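UTP-glucose-1-phosphate uridylyltransferase 2 (Trypanosoma brucei, PDB 3GUE) probably catalyses the reversible formation of UDP-glucose and diphosphate from UTP and glucose 1-phosphate, and is seen here with UDP-glucose bound. Local coordinates at residues H30-L33 against I34-L38. Sequence-based numbering, arbitrary orientation.
Sequences HIFL and IQHAL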
ATOM      1  N   HIS A  30       6.382   6.282  22.886  1.00 27.03           N
ATOM      2  CA  HIS A  30       5.925   5.239  23.818  1.00 27.86           C
ATOM      3  C   HIS A  30       5.592   3.886  23.141  1.00 27.59           C
ATOM      4  O   HIS A  30       6.060   2.842  23.588  1.00 27.59           O
ATOM      5  CB  HIS A  30       4.766   5.795  24.666  1.00 28.50           C
ATOM      6  CG  HIS A  30       4.060   4.777  25.507  1.00 31.68           C
ATOM      7  ND1 HIS A  30       2.694   4.778  25.677  1.00 37.16           N
ATOM      8  CD2 HIS A  30       4.527   3.734  26.232  1.00 36.05           C
ATOM      9  CE1 HIS A  30       2.347   3.773  26.462  1.00 37.29           C
ATOM     10  NE2 HIS A  30       3.442   3.127  26.816  1.00 36.63           N
ATOM     11  N   ILE A  31       4.770   3.911  22.090  1.00 27.84           N
ATOM     12  CA  ILE A  31       4.441   2.717  21.306  1.00 27.66           C
ATOM     13  C   ILE A  31       5.721   2.097  20.684  1.00 27.53           C
ATOM     14  O   ILE A  31       5.917   0.881  20.743  1.00 27.79           O
ATOM     15  CB  ILE A  31       3.381   3.038  20.207  1.00 27.76           C
ATOM     16  CG1 ILE A  31       2.109   3.650  20.838  1.00 28.36           C
ATOM     17  CG2 ILE A  31       3.052   1.801  19.342  1.00 28.22           C
ATOM     18  CD1 ILE A  31       0.960   3.949  19.822  1.00 27.18           C
ATOM     19  N   PHE A  32       6.584   2.927  20.107  1.00 27.44           N
ATOM     20  CA  PHE A  32       7.860   2.454  19.559  1.00 27.72           C
ATOM     21  C   PHE A  32       8.743   1.742  20.601  1.00 27.28           C
ATOM     22  O   PHE A  32       9.346   0.714  20.299  1.00 27.26           O
ATOM     23  CB  PHE A  32       8.637   3.602  18.869  1.00 27.22           C
ATOM     24  CG  PHE A  32      10.011   3.187  18.340  1.00 28.14           C
ATOM     25  CD1 PHE A  32      10.146   2.618  17.078  1.00 28.27           C
ATOM     26  CD2 PHE A  32      11.160   3.350  19.128  1.00 26.50           C
ATOM     27  CE1 PHE A  32      11.400   2.216  16.611  1.00 28.78           C
ATOM     28  CE2 PHE A  32      12.403   2.947  18.674  1.00 27.28           C
ATOM     29  CZ  PHE A  32      12.534   2.391  17.421  1.00 26.90           C
ATOM     30  N   LEU A  33       8.827   2.289  21.811  1.00 27.08           N
ATOM     31  CA  LEU A  33       9.732   1.740  22.821  1.00 27.38           C
ATOM     32  C   LEU A  33       9.172   0.447  23.412  1.00 26.95           C
ATOM     33  O   LEU A  33       9.937  -0.414  23.833  1.00 25.18           O
ATOM     34  CB  LEU A  33      10.100   2.767  23.914  1.00 27.71           C
ATOM     35  CG  LEU A  33      10.954   3.945  23.447  1.00 28.93           C
ATOM     36  CD1 LEU A  33      11.155   4.967  24.538  1.00 31.67           C
ATOM     37  CD2 LEU A  33      12.284   3.431  22.957  1.00 29.64           C
ATOM     38  N   ILE A  34       7.841   0.319  23.390  1.00 27.37           N
ATOM     39  CA  ILE A  34       7.156  -0.959  23.647  1.00 27.52           C
ATOM     40  C   ILE A  34       7.658  -2.014  22.667  1.00 27.56           C
ATOM     41  O   ILE A  34       8.133  -3.074  23.094  1.00 27.75           O
ATOM     42  CB  ILE A  34       5.602  -0.813  23.541  1.00 27.71           C
ATOM     43  CG1 ILE A  34       5.069  -0.156  24.812  1.00 27.16           C
ATOM     44  CG2 ILE A  34       4.918  -2.162  23.318  1.00 28.15           C
ATOM     45  CD1 ILE A  34       3.728   0.538  24.649  1.00 26.28           C
ATOM     46  N   GLN A  35       7.555  -1.711  21.367  1.00 27.30           N
ATOM     47  CA  GLN A  35       8.010  -2.603  20.298  1.00 26.73           C
ATOM     48  C   GLN A  35       9.516  -2.906  20.354  1.00 26.06           C
ATOM     49  O   GLN A  35       9.929  -4.039  20.085  1.00 25.63           O
ATOM     50  CB  GLN A  35       7.683  -2.010  18.923  1.00 26.34           C
ATOM     51  CG  GLN A  35       6.220  -1.638  18.688  1.00 27.10           C
ATOM     52  CD  GLN A  35       6.027  -0.914  17.387  1.00 27.30           C
ATOM     53  OE1 GLN A  35       6.888  -0.134  16.968  1.00 28.99           O
ATOM     54  NE2 GLN A  35       4.907  -1.179  16.719  1.00 29.38           N
ATOM     55  N   HIS A  36      10.308  -1.868  20.652  1.00 25.96           N
ATOM     56  CA  HIS A  36      11.762  -1.929  20.898  1.00 25.58           C
ATOM     57  C   HIS A  36      12.173  -2.914  21.993  1.00 25.32           C
ATOM     58  O   HIS A  36      13.117  -3.725  21.796  1.00 23.94           O
ATOM     59  CB  HIS A  36      12.295  -0.538  21.292  1.00 26.20           C
ATOM     60  CG  HIS A  36      13.776  -0.386  21.139  1.00 24.95           C
ATOM     61  ND1 HIS A  36      14.680  -0.981  21.986  1.00 24.79           N
ATOM     62  CD2 HIS A  36      14.509   0.290  20.221  1.00 23.88           C
ATOM     63  CE1 HIS A  36      15.908  -0.661  21.610  1.00 25.35           C
ATOM     64  NE2 HIS A  36      15.829   0.112  20.540  1.00 23.54           N
ATOM     65  N   ALA A  37      11.530  -2.783  23.162  1.00 24.45           N
ATOM     66  CA  ALA A  37      11.579  -3.826  24.195  1.00 24.41           C
ATOM     67  C   ALA A  37      11.400  -5.223  23.603  1.00 25.11           C
ATOM     68  O   ALA A  37      12.246  -6.071  23.843  1.00 25.39           O
ATOM     69  CB  ALA A  37      10.555  -3.581  25.282  1.00 24.46           C
ATOM     70  N   LEU A  38      10.356  -5.437  22.780  1.00 24.94           N
ATOM     71  CA  LEU A  38      10.039  -6.772  22.245  1.00 25.46           C
ATOM     72  C   LEU A  38      11.133  -7.309  21.352  1.00 25.73           C
ATOM     73  O   LEU A  38      11.593  -8.432  21.542  1.00 25.59           O
ATOM     74  CB  LEU A  38       8.700  -6.812  21.483  1.00 25.58           C
ATOM     75  CG  LEU A  38       7.396  -6.593  22.260  1.00 25.73           C
ATOM     76  CD1 LEU A  38       6.225  -6.854  21.353  1.00 26.17           C
ATOM     77  CD2 LEU A  38       7.322  -7.432  23.548  1.00 26.33           C
TER
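Phe32 and His36, an i to i+4 side-chain pair on the alpha-helix 26-40, form the tightly packed part of this local contact, and both are buried. CE2 of Phe32 comes to 3.7 Å from CD2 of His36, meeting the imidazole at its edge and near its plane. The two rings meet obliquely, centroids 5.8 Å apart and planes at 60°. Each ring carbon CG stands anti to its own backbone N (chi1 177° for Phe32), a setting that sends both rings off the same flank of the helix. There Cys15 of helix 10-21 and Ile168 of strand 165-169 touch both side chains, so this flank of the helix packs against both a neighbouring helix and the small antiparallel sheet. The buried imidazole has both nitrogens satisfied, NE2 by Phe173 O and ND1 by Arg40 NH2, which fixes its rotation.

Gln35 lies beside the Phe32-His36 pair. Its CG lies against the Ile31 carbonyl oxygen, 3.3 Å from Ile31 O, and its extended chain carries NE2 to a weak hydrogen bond with a dithiol molecule, probably from the crystallisation liquor. Ile31 and Phe32 also line that pocket, whereas the bound UDP-glucose is about 11 Å from the Gln35 side chain.

The solvent side is looser: His30 and Ile34 are both exposed, and the approach to the imidazole, an oblique one, is led by the Ile34 CD1 methyl, 3.4 Å from His30 NE2. Regular i to i+4 bonding runs beneath both sides. His36 N to Phe32 O is the shortest of the four bonds, at 2.8 Å, while Ala37 N donates to Leu33 O almost straight, with an N-H...O angle of 175°.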